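Long-range contacts in beta-phosphoglucomutase (Bacteroides vulgatus, PDB 3DV9), which is a putative beta-phosphoglucomutase of the haloacid dehalogenase family that probably interconverts beta-glucose 1-phosphate and glucose 6-phosphate, using magnesium: residues 26-31 against 186-191; 127-132 against 148-153; 202-207 against 223-228. One frame throughout, in Å; residues are numbered along the deposited sequence. Where two conformers were deposited one is given.

Contact 1. Residues 26-31 against 186-191. With MG (magnesium ion), chain B; PO4 (phosphate ion), chain C.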
loop_
_atom_site.group_PDB
_atom_site.type_symbol
_atom_site.label_atom_id
_atom_site.label_comp_id
_atom_site.label_asym_id
_atom_site.label_seq_id
_atom_site.Cartn_x
_atom_site.Cartn_y
_atom_site.Cartn_z
ATOM N N VAL A 26 2.824 5.862 -11.184
ATOM C CA VAL A 26 2.014 5.954 -9.956
ATOM C C VAL A 26 1.951 4.545 -9.376
ATOM O O VAL A 26 1.441 3.614 -10.013
ATOM C CB VAL A 26 0.580 6.554 -10.173
ATOM C CG1 VAL A 26 -0.132 6.786 -8.788
ATOM C CG2 VAL A 26 0.629 7.878 -10.959
ATOM N N LEU A 27 2.521 4.410 -8.176
ATOM C CA LEU A 27 2.718 3.129 -7.503
ATOM C C LEU A 27 1.617 2.948 -6.499
ATOM O O LEU A 27 1.578 3.647 -5.485
ATOM C CB LEU A 27 4.079 3.114 -6.759
ATOM C CG LEU A 27 5.303 2.845 -7.627
ATOM C CD1 LEU A 27 5.214 3.267 -9.062
ATOM C CD2 LEU A 27 6.620 3.302 -6.921
ATOM N N PHE A 28 0.699 2.024 -6.783
ATOM C CA PHE A 28 -0.467 1.792 -5.906
ATOM C C PHE A 28 -0.290 0.631 -4.972
ATOM O O PHE A 28 -0.053 -0.527 -5.392
ATOM C CB PHE A 28 -1.701 1.491 -6.742
ATOM C CG PHE A 28 -2.250 2.668 -7.453
ATOM C CD1 PHE A 28 -3.312 3.383 -6.879
ATOM C CD2 PHE A 28 -1.737 3.067 -8.685
ATOM C CE1 PHE A 28 -3.866 4.504 -7.528
ATOM C CE2 PHE A 28 -2.270 4.203 -9.352
ATOM C CZ PHE A 28 -3.343 4.900 -8.783
ATOM N N ASP A 29 -0.500 0.898 -3.687
ATOM C CA ASP A 29 -0.758 -0.224 -2.823
ATOM C C ASP A 29 -2.028 -1.008 -3.279
ATOM O O ASP A 29 -2.921 -0.443 -3.937
ATOM C CB ASP A 29 -0.937 0.295 -1.399
ATOM C CG ASP A 29 -1.228 -0.785 -0.444
ATOM O OD1 ASP A 29 -0.455 -1.773 -0.440
ATOM O OD2 ASP A 29 -2.242 -0.668 0.266
HETATM N N MSE A 30 -2.118 -2.312 -2.965
HETATM C CA MSE A 30 -3.336 -3.047 -3.346
HETATM C C MSE A 30 -4.482 -3.056 -2.300
HETATM O O MSE A 30 -5.570 -2.534 -2.519
HETATM C CB MSE A 30 -3.011 -4.486 -3.763
HETATM C CG MSE A 30 -4.256 -5.158 -4.368
HETATM SE SE MSE A 30 -3.857 -6.946 -4.966
HETATM C CE MSE A 30 -3.609 -7.769 -3.195
ATOM N N ASP A 31 -4.235 -3.693 -1.168
ATOM C CA ASP A 31 -5.286 -3.854 -0.151
ATOM C C ASP A 31 -5.658 -2.526 0.496
ATOM O O ASP A 31 -4.811 -1.850 1.062
ATOM C CB ASP A 31 -4.824 -4.841 0.910
ATOM C CG ASP A 31 -4.625 -6.237 0.352
ATOM O OD1 ASP A 31 -5.546 -6.792 -0.263
ATOM O OD2 ASP A 31 -3.515 -6.766 0.536
ATOM N N LEU A 186 4.734 8.628 -7.731
ATOM C CA LEU A 186 3.924 8.868 -6.527
ATOM C C LEU A 186 3.644 7.502 -5.878
ATOM O O LEU A 186 3.488 6.507 -6.572
ATOM C CB LEU A 186 2.560 9.476 -6.907
ATOM C CG LEU A 186 2.344 10.956 -7.223
ATOM C CD1 LEU A 186 3.378 11.504 -8.124
ATOM C CD2 LEU A 186 0.930 11.185 -7.762
ATOM N N VAL A 187 3.571 7.465 -4.553
ATOM C CA VAL A 187 3.112 6.271 -3.846
ATOM C C VAL A 187 1.701 6.579 -3.331
ATOM O O VAL A 187 1.468 7.636 -2.759
ATOM C CB VAL A 187 4.046 5.908 -2.667
ATOM C CG1 VAL A 187 3.376 4.880 -1.714
ATOM C CG2 VAL A 187 5.403 5.386 -3.193
ATOM N N ILE A 188 0.784 5.664 -3.585
ATOM C CA ILE A 188 -0.616 5.797 -3.065
ATOM C C ILE A 188 -0.820 4.700 -2.026
ATOM O O ILE A 188 -0.904 3.514 -2.361
ATOM C CB ILE A 188 -1.651 5.675 -4.198
ATOM C CG1 ILE A 188 -1.273 6.541 -5.413
ATOM C CG2 ILE A 188 -3.066 6.016 -3.651
ATOM C CD1 ILE A 188 -1.130 8.042 -5.049
ATOM N N GLU A 189 -0.918 5.118 -0.758
ATOM C CA GLU A 189 -0.932 4.206 0.382
ATOM C C GLU A 189 -2.106 4.485 1.326
ATOM O O GLU A 189 -2.566 5.641 1.420
ATOM C CB GLU A 189 0.402 4.306 1.131
ATOM C CG GLU A 189 1.353 3.224 0.634
ATOM C CD GLU A 189 1.006 1.796 1.207
ATOM O OE1 GLU A 189 -0.046 1.620 1.899
ATOM O OE2 GLU A 189 1.783 0.843 0.947
ATOM N N ASN A 190 -2.525 3.461 2.086
ATOM C CA ASN A 190 -3.649 3.676 3.037
ATOM C C ASN A 190 -3.302 3.275 4.474
ATOM O O ASN A 190 -4.151 3.425 5.347
ATOM C CB ASN A 190 -4.888 2.873 2.603
ATOM C CG ASN A 190 -4.658 1.371 2.731
ATOM O OD1 ASN A 190 -3.636 0.863 2.284
ATOM N ND2 ASN A 190 -5.537 0.687 3.420
ATOM N N ALA A 191 -2.086 2.768 4.706
ATOM C CA ALA A 191 -1.736 2.235 6.030
ATOM C C ALA A 191 -0.443 2.875 6.557
ATOM O O ALA A 191 0.395 3.260 5.771
ATOM C CB ALA A 191 -1.558 0.747 5.947
HETATM MG MG MG B . -2.942 -1.309 2.201
HETATM P P PO4 C . -1.151 -4.142 1.246
HETATM O O1 PO4 C . -1.431 -4.207 -0.242
HETATM O O2 PO4 C . -2.053 -3.149 1.925
HETATM O O3 PO4 C . 0.311 -3.762 1.501
HETATM O O4 PO4 C . -1.346 -5.498 1.911
HETATM O O HOH W 1 -1.673 -2.985 2.303
HETATM O O HOH W 2 -0.795 -0.601 3.006
#
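The magnesium site of this haloacid dehalogenase-like fold is built where Asp29 and Asn190 meet, at the C-terminal ends of two neighbouring parallel strands. A ladder of backbone bonds sets the register: Leu27 N reaches Leu186 O at 2.8 Å, Leu27 O receives Ile188 N, and Asp29 N closes on Ile188 O. On one face of the sheet, Ile188 lays CG1 over the Phe28 ring, 4.2 Å from its centroid and toward the rim, and the same CG1 atom lies 3.6 Å from Val26 CG1. Branched and aromatic side chains suit this layer, which helix 230-244 covers.

Beyond the ladder the chemistry turns polar. Asp29 turns its carboxylate away from its own amide (chi1 179°), which brings OD2 to the magnesium, while Asn190 OD1 and the backbone Asp31 O bind it at 2.3 Å each; Glu65 adds a further ligand. The carboxylate and amide planes lie 19° apart, and Asp29 OD2 stands 2.9 Å from Asn190 OD1, a spacing the shared cation accounts for. Glu189 takes a second-shell place: OE1 accepts Asn190 N through its anti lone pair and a metal-bound water at 2.6 Å, and OE2 is hydrogen-bonded to Tyr171 of helix 169-178. Asp29 OD1 and Glu189 OE2 come within 3.7 Å, yet both form salt bridges to Lys165. Magnesium and lysine together would thus be expected to offset the crowded negative charge.

Contact 2. Residues 127-132 against 148-153. With PO4 (phosphate ion), chain C.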
loop_
_atom_site.group_PDB
_atom_site.type_symbol
_atom_site.label_atom_id
_atom_site.label_comp_id
_atom_site.label_asym_id
_atom_site.label_seq_id
_atom_site.Cartn_x
_atom_site.Cartn_y
_atom_site.Cartn_z
ATOM N N PRO A 127 0.953 2.829 -14.354
ATOM C CA PRO A 127 0.494 2.412 -13.047
ATOM C C PRO A 127 1.256 1.136 -12.639
ATOM O O PRO A 127 1.572 0.304 -13.495
ATOM C CB PRO A 127 -1.002 2.114 -13.282
ATOM C CG PRO A 127 -1.325 2.601 -14.674
ATOM C CD PRO A 127 -0.030 2.505 -15.407
HETATM N N MSE A 128 1.562 1.006 -11.350
HETATM C CA MSE A 128 2.192 -0.221 -10.837
HETATM C C MSE A 128 1.453 -0.611 -9.571
HETATM O O MSE A 128 0.877 0.251 -8.894
HETATM C CB MSE A 128 3.695 -0.014 -10.533
HETATM C CG MSE A 128 4.500 0.556 -11.725
HETATM SE SE MSE A 128 6.420 0.589 -11.320
HETATM C CE MSE A 128 6.682 -1.335 -11.096
ATOM N N VAL A 129 1.481 -1.896 -9.266
ATOM C CA VAL A 129 0.933 -2.405 -7.984
ATOM C C VAL A 129 2.078 -2.840 -7.104
ATOM O O VAL A 129 2.992 -3.517 -7.578
ATOM C CB VAL A 129 -0.023 -3.595 -8.182
ATOM C CG1 VAL A 129 -0.582 -4.037 -6.816
ATOM C CG2 VAL A 129 -1.121 -3.220 -9.083
ATOM N N VAL A 130 2.030 -2.446 -5.821
ATOM C CA VAL A 130 3.052 -2.813 -4.824
ATOM C C VAL A 130 2.387 -3.350 -3.549
ATOM O O VAL A 130 1.779 -2.587 -2.779
ATOM C CB VAL A 130 3.924 -1.618 -4.448
ATOM C CG1 VAL A 130 4.996 -2.062 -3.404
ATOM C CG2 VAL A 130 4.533 -0.970 -5.694
ATOM N N THR A 131 2.513 -4.649 -3.309
ATOM C CA THR A 131 1.702 -5.267 -2.245
ATOM C C THR A 131 2.521 -6.211 -1.410
ATOM O O THR A 131 3.429 -6.866 -1.924
ATOM C CB THR A 131 0.424 -5.944 -2.818
ATOM O OG1 THR A 131 -0.342 -6.503 -1.745
ATOM C CG2 THR A 131 0.791 -7.040 -3.817
ATOM N N GLY A 132 2.232 -6.182 -0.107
ATOM C CA GLY A 132 2.800 -7.104 0.856
ATOM C C GLY A 132 1.975 -8.367 0.844
ATOM O O GLY A 132 2.252 -9.302 1.599
ATOM N N GLY A 148 -6.473 -4.229 -18.524
ATOM C CA GLY A 148 -5.362 -3.632 -19.251
ATOM C C GLY A 148 -4.578 -2.542 -18.529
ATOM O O GLY A 148 -3.755 -1.857 -19.153
ATOM N N ILE A 149 -4.812 -2.384 -17.225
ATOM C CA ILE A 149 -4.177 -1.292 -16.465
ATOM C C ILE A 149 -2.783 -1.711 -15.998
ATOM O O ILE A 149 -1.828 -0.949 -16.169
ATOM C CB ILE A 149 -5.044 -0.831 -15.243
ATOM C CG1 ILE A 149 -6.431 -0.331 -15.729
ATOM C CG2 ILE A 149 -4.247 0.177 -14.305
ATOM C CD1 ILE A 149 -6.375 0.878 -16.631
ATOM N N PHE A 150 -2.665 -2.905 -15.412
ATOM C CA PHE A 150 -1.404 -3.350 -14.815
ATOM C C PHE A 150 -0.696 -4.396 -15.648
ATOM O O PHE A 150 -1.344 -5.156 -16.369
ATOM C CB PHE A 150 -1.603 -3.889 -13.401
ATOM C CG PHE A 150 -2.216 -2.888 -12.473
ATOM C CD1 PHE A 150 -1.455 -1.784 -12.033
ATOM C CD2 PHE A 150 -3.555 -3.004 -12.107
ATOM C CE1 PHE A 150 -2.019 -0.824 -11.187
ATOM C CE2 PHE A 150 -4.142 -2.068 -11.266
ATOM C CZ PHE A 150 -3.377 -0.974 -10.800
ATOM N N GLN A 151 0.630 -4.430 -15.501
ATOM C CA GLN A 151 1.525 -5.345 -16.235
ATOM C C GLN A 151 2.338 -6.204 -15.249
ATOM O O GLN A 151 2.809 -5.689 -14.243
ATOM C CB GLN A 151 2.499 -4.515 -17.093
ATOM C CG GLN A 151 2.001 -4.095 -18.478
ATOM C CD GLN A 151 3.138 -3.902 -19.501
ATOM O OE1 GLN A 151 3.472 -2.769 -19.866
ATOM N NE2 GLN A 151 3.729 -5.004 -19.967
ATOM N N ALA A 152 2.551 -7.496 -15.558
ATOM C CA ALA A 152 3.339 -8.428 -14.708
ATOM C C ALA A 152 4.770 -8.021 -14.438
ATOM O O ALA A 152 5.327 -8.274 -13.355
ATOM C CB ALA A 152 3.345 -9.829 -15.342
ATOM N N ASN A 153 5.406 -7.444 -15.444
ATOM C CA ASN A 153 6.763 -6.988 -15.242
ATOM C C ASN A 153 6.774 -5.724 -14.373
ATOM O O ASN A 153 7.831 -5.307 -13.894
ATOM C CB ASN A 153 7.489 -6.816 -16.587
ATOM C CG ASN A 153 6.763 -5.882 -17.526
ATOM O OD1 ASN A 153 5.599 -6.146 -17.918
ATOM N ND2 ASN A 153 7.454 -4.792 -17.925
HETATM P P PO4 C . -1.151 -4.142 1.246
HETATM O O1 PO4 C . -1.431 -4.207 -0.242
HETATM O O2 PO4 C . -2.053 -3.149 1.925
HETATM O O3 PO4 C . 0.311 -3.762 1.501
HETATM O O4 PO4 C . -1.346 -5.498 1.911
HETATM O O HOH W 3 1.118 -0.803 -15.957
HETATM O O HOH W 4 1.745 -2.702 -13.504
#
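Val129 presses CG2 onto the ring of Phe150 where the loop before edge strand 155-156 folds back over strand 126-130, within a beta-alpha-beta crossover of the Rossmann-like core. The packing here is tight: CG2 stands 3.3 Å from the ring centroid, 15° off the normal, a CH-pi contact near the centre of the face. Valine suits the spot because, with CG1 opposite the backbone N (chi1 -178°), its beta-branch puts CG2 beside that N and so aims this methyl at the ring. Ile149 CG2 covers the opposite face, so the ring is clamped between two methyls, one from the strand and one from its own loop. Pro127, a compact apolar residue, fills the flank, with CB 3.7 Å from Phe150 CE1 and CG 3.8 Å from Ile149 CG2. Leu117 of helix 113-122 and Leu142 of helix 139-145 add to the cover of Phe150. Replacing Phe150 by an alanine would probably leave the Val129 and Ile149 methyls facing a gap and free the loop to shift against the strand.

The other side is looser and wet. Toward exposed Gln151, the two backbones stand too far apart for direct pairing, and water fills in. One water lies between Pro127 O, at 2.7 Å, and Ile149 O, which also accepts a bond from Lys121. A second, in the plane of the Phe150 ring at its edge, accepts Gln151 N at 2.9 Å and lies 3.0 Å from Pro127 O, to which it can donate.

Contact 3. Residues 202-207 against 223-228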
loop_
_atom_site.group_PDB
_atom_site.type_symbol
_atom_site.label_atom_id
_atom_site.label_comp_id
_atom_site.label_asym_id
_atom_site.label_seq_id
_atom_site.Cartn_x
_atom_site.Cartn_y
_atom_site.Cartn_z
ATOM N N GLY A 202 11.912 7.530 -0.392
ATOM C CA GLY A 202 12.096 8.890 -0.889
ATOM C C GLY A 202 11.207 9.308 -2.045
ATOM O O GLY A 202 11.570 10.216 -2.812
ATOM N N ILE A 203 10.011 8.708 -2.105
ATOM C CA ILE A 203 9.017 9.014 -3.155
ATOM C C ILE A 203 7.896 9.799 -2.496
ATOM O O ILE A 203 7.520 9.507 -1.370
ATOM C CB ILE A 203 8.396 7.725 -3.746
ATOM C CG1 ILE A 203 9.508 6.725 -4.174
ATOM C CG2 ILE A 203 7.335 8.045 -4.872
ATOM C CD1 ILE A 203 8.991 5.277 -4.352
ATOM N N PHE A 204 7.391 10.787 -3.219
ATOM C CA PHE A 204 6.280 11.598 -2.775
ATOM C C PHE A 204 5.123 10.636 -2.469
ATOM O O PHE A 204 4.723 9.847 -3.305
ATOM C CB PHE A 204 5.922 12.636 -3.850
ATOM C CG PHE A 204 4.850 13.594 -3.418
ATOM C CD1 PHE A 204 5.198 14.882 -2.958
ATOM C CD2 PHE A 204 3.484 13.251 -3.531
ATOM C CE1 PHE A 204 4.225 15.783 -2.544
ATOM C CE2 PHE A 204 2.499 14.172 -3.135
ATOM C CZ PHE A 204 2.873 15.450 -2.664
ATOM N N THR A 205 4.651 10.687 -1.225
ATOM C CA THR A 205 3.759 9.656 -0.704
ATOM C C THR A 205 2.412 10.248 -0.347
ATOM O O THR A 205 2.335 11.199 0.460
ATOM C CB THR A 205 4.423 8.829 0.472
ATOM O OG1 THR A 205 5.535 8.083 -0.052
ATOM C CG2 THR A 205 3.401 7.834 1.117
ATOM N N ILE A 206 1.350 9.686 -0.933
ATOM C CA ILE A 206 -0.014 10.164 -0.686
ATOM C C ILE A 206 -0.758 9.129 0.138
ATOM O O ILE A 206 -0.895 7.937 -0.253
ATOM C CB ILE A 206 -0.769 10.468 -2.024
ATOM C CG1 ILE A 206 -0.116 11.626 -2.784
ATOM C CG2 ILE A 206 -2.317 10.689 -1.761
ATOM C CD1 ILE A 206 -0.579 11.658 -4.240
ATOM N N ALA A 207 -1.265 9.554 1.302
ATOM C CA ALA A 207 -2.115 8.680 2.100
ATOM C C ALA A 207 -3.579 8.862 1.695
ATOM O O ALA A 207 -4.040 9.965 1.451
ATOM C CB ALA A 207 -2.000 8.960 3.606
ATOM N N ALA A 223 3.342 11.304 5.471
ATOM C CA ALA A 223 2.607 11.390 4.181
ATOM C C ALA A 223 2.697 12.820 3.691
ATOM O O ALA A 223 2.517 13.794 4.477
ATOM C CB ALA A 223 1.123 11.044 4.356
ATOM N N ASN A 224 2.954 12.967 2.408
ATOM C CA ASN A 224 3.078 14.319 1.840
ATOM C C ASN A 224 1.736 14.991 1.619
ATOM O O ASN A 224 1.619 16.220 1.693
ATOM C CB ASN A 224 3.914 14.321 0.573
ATOM C CG ASN A 224 5.309 13.788 0.822
ATOM O OD1 ASN A 224 5.557 12.594 0.667
ATOM N ND2 ASN A 224 6.220 14.665 1.267
ATOM N N LEU A 225 0.725 14.181 1.339
ATOM C CA LEU A 225 -0.649 14.627 1.234
ATOM C C LEU A 225 -1.556 13.520 1.771
ATOM O O LEU A 225 -1.184 12.323 1.802
ATOM C CB LEU A 225 -1.019 14.920 -0.226
ATOM C CG LEU A 225 -0.524 16.164 -0.963
ATOM C CD1 LEU A 225 -1.003 16.103 -2.427
ATOM C CD2 LEU A 225 -1.022 17.433 -0.266
ATOM N N LEU A 226 -2.757 13.900 2.199
ATOM C CA LEU A 226 -3.732 12.929 2.670
ATOM C C LEU A 226 -5.076 13.218 2.022
ATOM O O LEU A 226 -5.546 14.383 2.022
ATOM C CB LEU A 226 -3.894 12.968 4.213
ATOM C CG LEU A 226 -4.801 11.844 4.765
ATOM C CD1 LEU A 226 -4.267 11.372 6.106
ATOM C CD2 LEU A 226 -6.205 12.388 4.860
ATOM N N PHE A 227 -5.686 12.172 1.479
ATOM C CA PHE A 227 -7.125 12.251 1.045
ATOM C C PHE A 227 -7.996 11.357 1.892
ATOM O O PHE A 227 -7.550 10.355 2.448
ATOM C CB PHE A 227 -7.259 11.886 -0.426
ATOM C CG PHE A 227 -6.501 12.818 -1.335
ATOM C CD1 PHE A 227 -7.080 14.010 -1.762
ATOM C CD2 PHE A 227 -5.196 12.528 -1.720
ATOM C CE1 PHE A 227 -6.390 14.908 -2.555
ATOM C CE2 PHE A 227 -4.492 13.401 -2.524
ATOM C CZ PHE A 227 -5.076 14.621 -2.944
ATOM N N HIS A 228 -9.272 11.701 1.962
ATOM C CA HIS A 228 -10.165 11.041 2.915
ATOM C C HIS A 228 -10.776 9.736 2.375
ATOM O O HIS A 228 -11.427 9.007 3.119
ATOM C CB HIS A 228 -11.226 12.058 3.344
ATOM C CG HIS A 228 -10.623 13.224 4.079
ATOM N ND1 HIS A 228 -9.958 13.086 5.277
ATOM C CD2 HIS A 228 -10.492 14.526 3.728
ATOM C CE1 HIS A 228 -9.504 14.265 5.671
ATOM N NE2 HIS A 228 -9.818 15.159 4.750
HETATM O O HOH W 5 7.993 11.293 0.875
#
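Ile206 and Phe227 form the apolar centre of a parallel beta-alpha-beta unit, in which strands 204-208 and 225-227 lie side by side, joined through helix 215-219. The methyl Ile206 CG2 meets the ring at its edge, in the ring plane, 3.4 Å from Phe227 CD2. On the same face Leu225 and Ile206 pack under helix 230-244, and Leu225 also touches helix 2-16. The other face carries Ala207, whose CB lies 3.8 Å from Ala223 CB and close to Leu226 CD1; the small Ala207 leaves room for Leu218 of helix 215-219, while Leu226 packs on Leu219 of the same helix.

The strands are tied by Ala207, whose N donates to Leu225 O at 2.8 Å and whose O accepts Phe227 N, the pairing of a parallel ladder that ends the sheet on this side.

Farther along, Phe204 lays a face of its ring against Asn224. A trans first torsion (chi1 -175°) carries the ring beside its own carbonyl carbon and toward the second strand, where Asn224 CB sits over one face, 3.6 Å from the centroid. Ring and amide planes are only 19° apart, so the amide stacks, while Leu225 CD1 approaches the ring edge.

At the polar margin Asn224, just before the strand, pairs with Thr205 through both its backbone and its side chain, which an apolar residue could not do. Its N gives a bond to Thr205 O at 2.7 Å. Thr205 OG1 donates to Ile203 O from above the carbonyl plane, and a water spans Ile203 O and Asn224 OD1. The side-chain link is nearly straight: Thr205 N to Asn224 OD1, 2.8 Å with an angle of 168° at the hydrogen.

All three contacts belong to the same six-stranded parallel sheet. Contact 1 joins its two central strands, 25-29 and 185-189; contact 2 packs a loop against the next strand on one side, 126-130; contact 3 closes the other edge with strands 204-208 and 225-227. Centres of contacts 1 and 2 lie about 11 Å apart, those of 1 and 3 about 9 Å, and those of 2 and 3 about 19 Å without touching. Along the chain, contact 2 is nested inside the loop that contact 1 closes, and contact 3 follows. Backbone bonds such as Phe28 N to Met128 O and Ile206 N to Val187 O thus tie both flanks to the strands bearing the metal site.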